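Local coordinates for 3-oxoacyl-[acyl-carrier-protein] synthase 3 (Micrococcus luteus NCTC 2665, PDB 4EWP) that probably catalyses the condensation of acetyl-CoA with malonyl-ACP that initiates fatty acid synthesis, acting as a homodimer, at residues 298-301 with 302-306; 277-280 with 281-284; 314-317 with 318-322. All coordinates share one frame; numbering follows the deposited sequence.

In the fold
The three contacts follow one another along the C-terminal half of FabH, in the order contact 2, contact 1, contact 3. Contact 2, at the start of helix 279-288, and contact 1, the turn 298-306, have centres about 10 Å apart. They touch directly: I301 CD1, the tip of its side chain, comes to 3.4 Å from N278 N. Contact 3, on helix 311-322, lies about 11 Å from contact 1 between centres, and R318 NH1 sits 2.9 Å from both D300 OD1 and D303 OD2. Contacts 2 and 3, about 18 Å apart between centres, do not meet. N306 of contact 1, a predicted active-site residue, is about 3 Å from H275 and about 5 Å from C123, both also predicted, between nearest side-chain atoms.

Contact 1: residues 298-301 with 302-306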
ATOM      1  N   ALA A 298       5.389  20.965 -17.078  1.00 29.16           N
ATOM      2  CA  ALA A 298       6.363  19.866 -17.012  1.00 27.34           C
ATOM      3  C   ALA A 298       6.273  18.937 -18.234  1.00 25.29           C
ATOM      4  O   ALA A 298       5.201  18.417 -18.543  1.00 24.10           O
ATOM      5  CB  ALA A 298       6.172  19.060 -15.732  1.00 24.46           C
ATOM      6  N   ARG A 299       7.393  18.713 -18.909  1.00 26.98           N
ATOM      7  CA  ARG A 299       7.423  17.774 -20.034  1.00 32.74           C
ATOM      8  C   ARG A 299       8.617  16.825 -19.948  1.00 31.77           C
ATOM      9  O   ARG A 299       9.151  16.391 -20.966  1.00 35.97           O
ATOM     10  CB  ARG A 299       7.451  18.520 -21.377  1.00 32.59           C
ATOM     11  CG  ARG A 299       6.274  19.445 -21.603  1.00 32.53           C
ATOM     12  CD  ARG A 299       6.279  20.048 -23.005  1.00 37.62           C
ATOM     13  NE  ARG A 299       5.460  21.253 -23.013  1.00 40.83           N
ATOM     14  CZ  ARG A 299       4.179  21.254 -23.326  1.00 37.54           C
ATOM     15  NH1 ARG A 299       3.615  20.124 -23.686  1.00 37.73           N
ATOM     16  NH2 ARG A 299       3.471  22.370 -23.293  1.00 39.39           N
ATOM     17  N   ASP A 300       9.037  16.523 -18.728  1.00 27.42           N
ATOM     18  CA  ASP A 300      10.128  15.587 -18.492  1.00 28.93           C
ATOM     19  C   ASP A 300      10.020  14.287 -19.317  1.00 29.87           C
ATOM     20  O   ASP A 300      11.037  13.663 -19.637  1.00 27.09           O
ATOM     21  CB  ASP A 300      10.183  15.233 -17.000  1.00 26.00           C
ATOM     22  CG  ASP A 300      11.504  14.626 -16.594  1.00 28.24           C
ATOM     23  OD1 ASP A 300      12.535  14.935 -17.233  1.00 32.15           O
ATOM     24  OD2 ASP A 300      11.517  13.845 -15.621  1.00 28.61           O
ATOM     25  N   ILE A 301       8.796  13.873 -19.643  1.00 22.55           N
ATOM     26  CA  ILE A 301       8.569  12.614 -20.360  1.00 25.02           C
ATOM     27  C   ILE A 301       9.459  12.406 -21.605  1.00 30.21           C
ATOM     28  O   ILE A 301       9.807  11.271 -21.935  1.00 28.80           O
ATOM     29  CB  ILE A 301       7.087  12.459 -20.778  1.00 24.27           C
ATOM     30  CG1 ILE A 301       6.759  10.990 -21.061  1.00 24.33           C
ATOM     31  CG2 ILE A 301       6.780  13.316 -21.989  1.00 25.91           C
ATOM     32  CD1 ILE A 301       5.447  10.799 -21.778  1.00 26.40           C
ATOM     33  N   ALA A 302       9.824  13.493 -22.290  1.00 30.88           N
ATOM     34  CA  ALA A 302      10.630  13.389 -23.511  1.00 35.77           C
ATOM     35  C   ALA A 302      11.967  12.679 -23.300  1.00 34.44           C
ATOM     36  O   ALA A 302      12.446  11.976 -24.192  1.00 32.70           O
ATOM     37  CB  ALA A 302      10.863  14.768 -24.130  1.00 35.91           C
ATOM     38  N   ASP A 303      12.571  12.876 -22.127  1.00 33.91           N
ATOM     39  CA  ASP A 303      13.885  12.299 -21.829  1.00 34.44           C
ATOM     40  C   ASP A 303      13.820  11.182 -20.800  1.00 37.92           C
ATOM     41  O   ASP A 303      14.712  10.336 -20.747  1.00 44.70           O
ATOM     42  CB  ASP A 303      14.847  13.370 -21.328  1.00 33.50           C
ATOM     43  CG  ASP A 303      14.917  14.565 -22.254  1.00 35.42           C
ATOM     44  OD1 ASP A 303      15.517  14.434 -23.335  1.00 39.19           O
ATOM     45  OD2 ASP A 303      14.363  15.629 -21.905  1.00 34.61           O
ATOM     46  N   ALA A 304      12.774  11.180 -19.979  1.00 30.05           N
ATOM     47  CA  ALA A 304      12.678  10.209 -18.894  1.00 30.57           C
ATOM     48  C   ALA A 304      11.743   9.053 -19.232  1.00 31.37           C
ATOM     49  O   ALA A 304      11.822   7.986 -18.620  1.00 27.32           O
ATOM     50  CB  ALA A 304      12.217  10.888 -17.623  1.00 29.74           C
ATOM     51  N   GLY A 305      10.853   9.273 -20.200  1.00 28.69           N
ATOM     52  CA  GLY A 305       9.765   8.345 -20.443  1.00 28.55           C
ATOM     53  C   GLY A 305       8.740   8.448 -19.319  1.00 26.41           C
ATOM     54  O   GLY A 305       8.843   9.330 -18.467  1.00 26.27           O
ATOM     55  N   ASN A 306       7.757   7.552 -19.320  1.00 22.23           N
ATOM     56  CA  ASN A 306       6.706   7.530 -18.310  1.00 22.47           C
ATOM     57  C   ASN A 306       7.154   6.670 -17.122  1.00 25.56           C
ATOM     58  O   ASN A 306       7.248   5.442 -17.233  1.00 24.47           O
ATOM     59  CB  ASN A 306       5.419   6.987 -18.948  1.00 22.20           C
ATOM     60  CG  ASN A 306       4.268   6.813 -17.959  1.00 21.37           C
ATOM     61  OD1 ASN A 306       4.462   6.745 -16.742  1.00 17.73           O
ATOM     62  ND2 ASN A 306       3.050   6.718 -18.497  1.00 22.19           N
TER
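D300 O takes two backbone bonds as the chain winds into the one-turn helix 301-304, from D303 N and from A304 N, each at 3.0 Å. The first donor stands above the carbonyl plane, the second is tilted only 18° from it. D300's side chain turns beside its own carbonyl carbon (chi1 -162°), which lays the carboxylate along the same turn, with OD2 3.6 Å from A304 CB. Each oxygen has a cationic partner further off: R23 takes OD2, and R318 takes OD1. R318 also bonds D303 OD2, so one guanidinium probably offsets the repulsion between two carboxylates whose oxygens, D300 OD1 and D303 OD2, are 5.1 Å apart.

On I301 the first torsion puts CG1 anti to the backbone N, leading forward over the turn to 3.7 Å from G305 C, and leaves CG2 between the backbone N and the carbonyl carbon. I301 O receives G305 N at 2.8 Å in a bent bond. G305 then leaves helical geometry with positive phi (72°), and the chain straightens into N306, whose OD1 accepts from the backbone of S308. A short helix broken at glycine thus places N306 beside H275, consistent with the Cys-His-Asn triad of FabH enzymes in the thiolase fold.

Contact 2: residues 277-280 with 281-284; sequences ANMR and IIDE
N278 OD1 is gripped by two backbone N-H groups at the start of helix 279-288: I281 N at 3.3 Å, and R280 N in a weak, strongly bent bond. With CG anti to its own backbone N (chi1 -179°), the amide reaches forward over the N-H groups of the first turn, and I281 N approaches OD1 at a tilt of 27° from the amide plane. This is an N-cap. The main-chain O of N278 then takes I282 N at 2.9 Å, beginning the regular helical ladder that runs on through D283 N to M279 O.

The apolar part of the cap is carried by I281. Its CG1 branch lies beside its backbone N, which sends CD1 back along the turn to rest 3.9 Å from N278 CB and 4.1 Å from A277 CB. This helix is the crossover of a beta-alpha-beta unit joining strands 269-274 and 296-297, and its first residues fall in the predicted ACP-binding region.

On the side facing helix 240-262, R280 and E284 run side by side, guanidinium and carboxylate planes 77° apart. R280 bends at chi2 to bring NH1 to the anti lone pair of E284 OE1 at 2.5 Å, a short, tightly packed bridge; NH2 adds a weak bond to the same oxygen. One turn apart, M279 CG passes 3.9 Å from D283 OD2, and D283 faces R299 in a salt bridge modelled too short for its detail to be trusted.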
ATOM      1  N   ALA A 277       2.320  10.979 -18.554  1.00 25.95           N
ATOM      2  CA  ALA A 277       1.755   9.790 -19.171  1.00 26.03           C
ATOM      3  C   ALA A 277       2.108   9.715 -20.660  1.00 30.75           C
ATOM      4  O   ALA A 277       2.391   8.639 -21.204  1.00 27.67           O
ATOM      5  CB  ALA A 277       0.240   9.776 -18.972  1.00 23.80           C
ATOM      6  N   ASN A 278       2.113  10.876 -21.306  1.00 32.90           N
ATOM      7  CA  ASN A 278       2.174  10.940 -22.750  1.00 35.47           C
ATOM      8  C   ASN A 278       2.175  12.407 -23.180  1.00 32.03           C
ATOM      9  O   ASN A 278       1.364  13.200 -22.700  1.00 27.56           O
ATOM     10  CB  ASN A 278       0.957  10.209 -23.296  1.00 39.47           C
ATOM     11  CG  ASN A 278       0.913  10.192 -24.781  1.00 44.79           C
ATOM     12  OD1 ASN A 278       0.735  11.227 -25.410  1.00 50.93           O
ATOM     13  ND2 ASN A 278       1.044   9.008 -25.364  1.00 44.59           N
ATOM     14  N   MET A 279       3.097  12.795 -24.054  1.00 32.29           N
ATOM     15  CA  MET A 279       3.195  14.211 -24.409  1.00 31.81           C
ATOM     16  C   MET A 279       1.871  14.723 -24.962  1.00 30.21           C
ATOM     17  O   MET A 279       1.449  15.850 -24.679  1.00 32.21           O
ATOM     18  CB  MET A 279       4.304  14.462 -25.421  1.00 30.76           C
ATOM     19  CG  MET A 279       4.593  15.938 -25.621  1.00 27.65           C
ATOM     20  SD  MET A 279       5.421  16.625 -24.185  1.00 42.14           S
ATOM     21  CE  MET A 279       7.103  16.122 -24.546  1.00 35.92           C
ATOM     22  N   ARG A 280       1.223  13.888 -25.761  1.00 30.94           N
ATOM     23  CA  ARG A 280      -0.081  14.217 -26.325  1.00 37.11           C
ATOM     24  C   ARG A 280      -1.110  14.475 -25.214  1.00 36.41           C
ATOM     25  O   ARG A 280      -1.887  15.437 -25.272  1.00 36.04           O
ATOM     26  CB  ARG A 280      -0.527  13.100 -27.270  1.00 47.72           C
ATOM     27  CG  ARG A 280      -1.952  13.226 -27.766  1.00 63.06           C
ATOM     28  CD  ARG A 280      -2.172  14.537 -28.524  1.00 75.00           C
ATOM     29  NE  ARG A 280      -3.518  14.632 -29.098  1.00 82.77           N
ATOM     30  CZ  ARG A 280      -4.400  15.576 -28.778  1.00 87.02           C
ATOM     31  NH1 ARG A 280      -4.070  16.512 -27.899  1.00 88.72           N
ATOM     32  NH2 ARG A 280      -5.604  15.597 -29.336  1.00 87.17           N
ATOM     33  N   ILE A 281      -1.108  13.623 -24.191  1.00 33.58           N
ATOM     34  CA  ILE A 281      -1.988  13.867 -23.050  1.00 32.30           C
ATOM     35  C   ILE A 281      -1.636  15.188 -22.340  1.00 31.94           C
ATOM     36  O   ILE A 281      -2.517  15.998 -22.034  1.00 31.16           O
ATOM     37  CB  ILE A 281      -1.971  12.712 -22.045  1.00 29.91           C
ATOM     38  CG1 ILE A 281      -2.745  11.517 -22.616  1.00 31.87           C
ATOM     39  CG2 ILE A 281      -2.579  13.163 -20.724  1.00 28.09           C
ATOM     40  CD1 ILE A 281      -2.673  10.261 -21.769  1.00 32.59           C
ATOM     41  N   ILE A 282      -0.347  15.397 -22.077  1.00 31.66           N
ATOM     42  CA  ILE A 282       0.107  16.617 -21.413  1.00 31.05           C
ATOM     43  C   ILE A 282      -0.340  17.874 -22.169  1.00 31.93           C
ATOM     44  O   ILE A 282      -0.910  18.790 -21.570  1.00 30.35           O
ATOM     45  CB  ILE A 282       1.638  16.645 -21.250  1.00 31.96           C
ATOM     46  CG1 ILE A 282       2.121  15.483 -20.383  1.00 27.71           C
ATOM     47  CG2 ILE A 282       2.089  17.971 -20.636  1.00 32.08           C
ATOM     48  CD1 ILE A 282       3.643  15.410 -20.296  1.00 26.26           C
ATOM     49  N   ASP A 283      -0.070  17.926 -23.475  1.00 31.54           N
ATOM     50  CA  ASP A 283      -0.457  19.089 -24.279  1.00 35.40           C
ATOM     51  C   ASP A 283      -1.962  19.376 -24.229  1.00 36.81           C
ATOM     52  O   ASP A 283      -2.378  20.498 -23.957  1.00 34.75           O
ATOM     53  CB  ASP A 283      -0.042  18.912 -25.739  1.00 38.71           C
ATOM     54  CG  ASP A 283       1.456  18.844 -25.919  1.00 42.32           C
ATOM     55  OD1 ASP A 283       2.178  19.171 -24.963  1.00 41.03           O
ATOM     56  OD2 ASP A 283       1.909  18.471 -27.021  1.00 45.03           O
ATOM     57  N   GLU A 284      -2.771  18.353 -24.496  1.00 36.81           N
ATOM     58  CA  GLU A 284      -4.214  18.518 -24.589  1.00 38.19           C
ATOM     59  C   GLU A 284      -4.772  18.941 -23.232  1.00 34.60           C
ATOM     60  O   GLU A 284      -5.686  19.773 -23.142  1.00 32.78           O
ATOM     61  CB  GLU A 284      -4.859  17.217 -25.072  1.00 41.70           C
ATOM     62  CG  GLU A 284      -6.270  17.370 -25.596  1.00 44.17           C
ATOM     63  CD  GLU A 284      -6.397  18.476 -26.623  1.00 47.75           C
ATOM     64  OE1 GLU A 284      -5.740  18.392 -27.682  1.00 49.19           O
ATOM     65  OE2 GLU A 284      -7.152  19.437 -26.360  1.00 48.74           O
TER

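Contact 3: residues 314-317 with 318-322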
ATOM      1  N   LEU A 314       9.769  13.691 -10.028  1.00 22.89           N
ATOM      2  CA  LEU A 314      10.900  13.815 -10.950  1.00 25.75           C
ATOM      3  C   LEU A 314      10.777  15.084 -11.801  1.00 25.85           C
ATOM      4  O   LEU A 314      11.750  15.824 -11.973  1.00 28.89           O
ATOM      5  CB  LEU A 314      11.036  12.582 -11.854  1.00 27.17           C
ATOM      6  CG  LEU A 314      11.711  11.328 -11.290  1.00 22.54           C
ATOM      7  CD1 LEU A 314      11.712  10.224 -12.333  1.00 17.59           C
ATOM      8  CD2 LEU A 314      13.150  11.638 -10.840  1.00 20.50           C
ATOM      9  N   ALA A 315       9.578  15.338 -12.318  1.00 23.64           N
ATOM     10  CA  ALA A 315       9.344  16.500 -13.181  1.00 22.63           C
ATOM     11  C   ALA A 315       9.430  17.782 -12.365  1.00 27.10           C
ATOM     12  O   ALA A 315       9.927  18.800 -12.842  1.00 31.85           O
ATOM     13  CB  ALA A 315       7.990  16.400 -13.858  1.00 20.54           C
ATOM     14  N   MET A 316       8.940  17.729 -11.130  1.00 24.88           N
ATOM     15  CA  MET A 316       9.006  18.884 -10.239  1.00 25.95           C
ATOM     16  C   MET A 316      10.461  19.230  -9.975  1.00 28.71           C
ATOM     17  O   MET A 316      10.861  20.407 -10.006  1.00 27.32           O
ATOM     18  CB  MET A 316       8.321  18.576  -8.909  1.00 22.79           C
ATOM     19  CG  MET A 316       8.310  19.756  -7.964  1.00 22.73           C
ATOM     20  SD  MET A 316       7.782  19.275  -6.320  1.00 27.46           S
ATOM     21  CE  MET A 316       6.091  18.769  -6.645  1.00 26.47           C
ATOM     22  N   HIS A 317      11.249  18.188  -9.717  1.00 25.25           N
ATOM     23  CA  HIS A 317      12.676  18.337  -9.478  1.00 23.16           C
ATOM     24  C   HIS A 317      13.365  19.001 -10.670  1.00 27.82           C
ATOM     25  O   HIS A 317      14.188  19.906 -10.500  1.00 24.66           O
ATOM     26  CB  HIS A 317      13.298  16.978  -9.179  1.00 21.65           C
ATOM     27  CG  HIS A 317      14.757  17.026  -8.838  1.00 25.08           C
ATOM     28  ND1 HIS A 317      15.746  17.071  -9.800  1.00 26.66           N
ATOM     29  CD2 HIS A 317      15.397  16.981  -7.642  1.00 24.94           C
ATOM     30  CE1 HIS A 317      16.930  17.082  -9.210  1.00 30.23           C
ATOM     31  NE2 HIS A 317      16.746  17.016  -7.900  1.00 27.93           N
ATOM     32  N   ARG A 318      13.025  18.562 -11.876  1.00 27.99           N
ATOM     33  CA  ARG A 318      13.617  19.148 -13.065  1.00 25.32           C
ATOM     34  C   ARG A 318      13.152  20.585 -13.270  1.00 27.71           C
ATOM     35  O   ARG A 318      13.929  21.433 -13.685  1.00 28.49           O
ATOM     36  CB  ARG A 318      13.312  18.315 -14.308  1.00 28.57           C
ATOM     37  CG  ARG A 318      13.889  18.911 -15.591  1.00 27.83           C
ATOM     38  CD  ARG A 318      13.635  17.999 -16.772  1.00 31.60           C
ATOM     39  NE  ARG A 318      14.209  18.527 -18.009  1.00 37.17           N
ATOM     40  CZ  ARG A 318      14.184  17.891 -19.177  1.00 37.69           C
ATOM     41  NH1 ARG A 318      13.620  16.697 -19.271  1.00 36.17           N
ATOM     42  NH2 ARG A 318      14.723  18.453 -20.252  1.00 39.06           N
ATOM     43  N   LEU A 319      11.887  20.860 -12.975  1.00 27.78           N
ATOM     44  CA  LEU A 319      11.364  22.212 -13.111  1.00 29.49           C
ATOM     45  C   LEU A 319      12.158  23.192 -12.257  1.00 26.75           C
ATOM     46  O   LEU A 319      12.479  24.302 -12.696  1.00 27.62           O
ATOM     47  CB  LEU A 319       9.892  22.246 -12.702  1.00 31.45           C
ATOM     48  CG  LEU A 319       8.950  22.819 -13.751  1.00 39.53           C
ATOM     49  CD1 LEU A 319       9.321  22.274 -15.122  1.00 42.58           C
ATOM     50  CD2 LEU A 319       7.501  22.508 -13.420  1.00 40.75           C
ATOM     51  N   LEU A 320      12.472  22.779 -11.029  1.00 24.33           N
ATOM     52  CA  LEU A 320      13.141  23.661 -10.075  1.00 27.00           C
ATOM     53  C   LEU A 320      14.608  23.872 -10.411  1.00 33.67           C
ATOM     54  O   LEU A 320      15.143  24.961 -10.209  1.00 37.03           O
ATOM     55  CB  LEU A 320      12.991  23.133  -8.656  1.00 28.53           C
ATOM     56  CG  LEU A 320      11.556  23.310  -8.161  1.00 27.12           C
ATOM     57  CD1 LEU A 320      11.231  22.410  -6.971  1.00 24.11           C
ATOM     58  CD2 LEU A 320      11.264  24.787  -7.872  1.00 26.76           C
ATOM     59  N   GLU A 321      15.267  22.840 -10.920  1.00 35.37           N
ATOM     60  CA  GLU A 321      16.635  23.028 -11.358  1.00 40.45           C
ATOM     61  C   GLU A 321      16.681  24.018 -12.516  1.00 39.56           C
ATOM     62  O   GLU A 321      17.467  24.960 -12.495  1.00 36.59           O
ATOM     63  CB  GLU A 321      17.284  21.704 -11.737  1.00 48.06           C
ATOM     64  CG  GLU A 321      17.972  21.022 -10.570  1.00 56.13           C
ATOM     65  CD  GLU A 321      18.978  19.991 -11.029  1.00 63.61           C
ATOM     66  OE1 GLU A 321      19.075  19.768 -12.258  1.00 65.97           O
ATOM     67  OE2 GLU A 321      19.670  19.407 -10.163  1.00 65.40           O
ATOM     68  N   GLU A 322      15.814  23.824 -13.508  1.00 37.03           N
ATOM     69  CA  GLU A 322      15.826  24.665 -14.699  1.00 37.11           C
ATOM     70  C   GLU A 322      15.299  26.093 -14.449  1.00 39.93           C
ATOM     71  O   GLU A 322      15.702  27.034 -15.140  1.00 42.53           O
ATOM     72  CB  GLU A 322      15.075  23.982 -15.844  1.00 34.26           C
ATOM     73  CG  GLU A 322      15.835  22.801 -16.437  1.00 37.65           C
ATOM     74  CD  GLU A 322      15.011  21.980 -17.425  1.00 41.24           C
ATOM     75  OE1 GLU A 322      13.859  22.364 -17.736  1.00 39.59           O
ATOM     76  OE2 GLU A 322      15.521  20.940 -17.891  1.00 44.02           O
TER
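M316 and L320 lie alongside each other on helix 311-322, both directed the same way, with M316 CG 4.1 Å from L320 CD1. The helix belongs to the core of the thiolase fold: it packs against strand 269-274 of one sheet through A315, M316 and L319, and against strand 13-22 of the other through L314, H317 and L320, consistent with the buried helical layer between two sheets. L320 has CG beside its own backbone N, which leans the chain back toward the preceding turn and lets CD1 come to 3.7 Å from M316 O.

One position on, H317 and E321 are set quite differently. The two side chains cross at an angle, and the planes of the imidazole and the carboxylate are turned 46° apart; E321 OE2 comes to 3.7 Å from H317 CE1 from an oblique direction. No hydrogen bond is made here; NE2 of H317 is bonded to E72 of helix 62-76. R76 of that same helix touches both H317 and E321.

Underneath runs the ordinary i to i+4 ladder, among it L319 N to A315 O at 2.8 Å. R318 stands fully extended from CG to NE, its chain carrying the guanidinium off the helix toward the 298-306 turn. NE points to E322 instead: R318 NE to E322 OE2 is 2.7 Å and almost straight, the oxygen lying in the guanidinium plane while NE meets it from 38° above the plane of the E322 carboxylate.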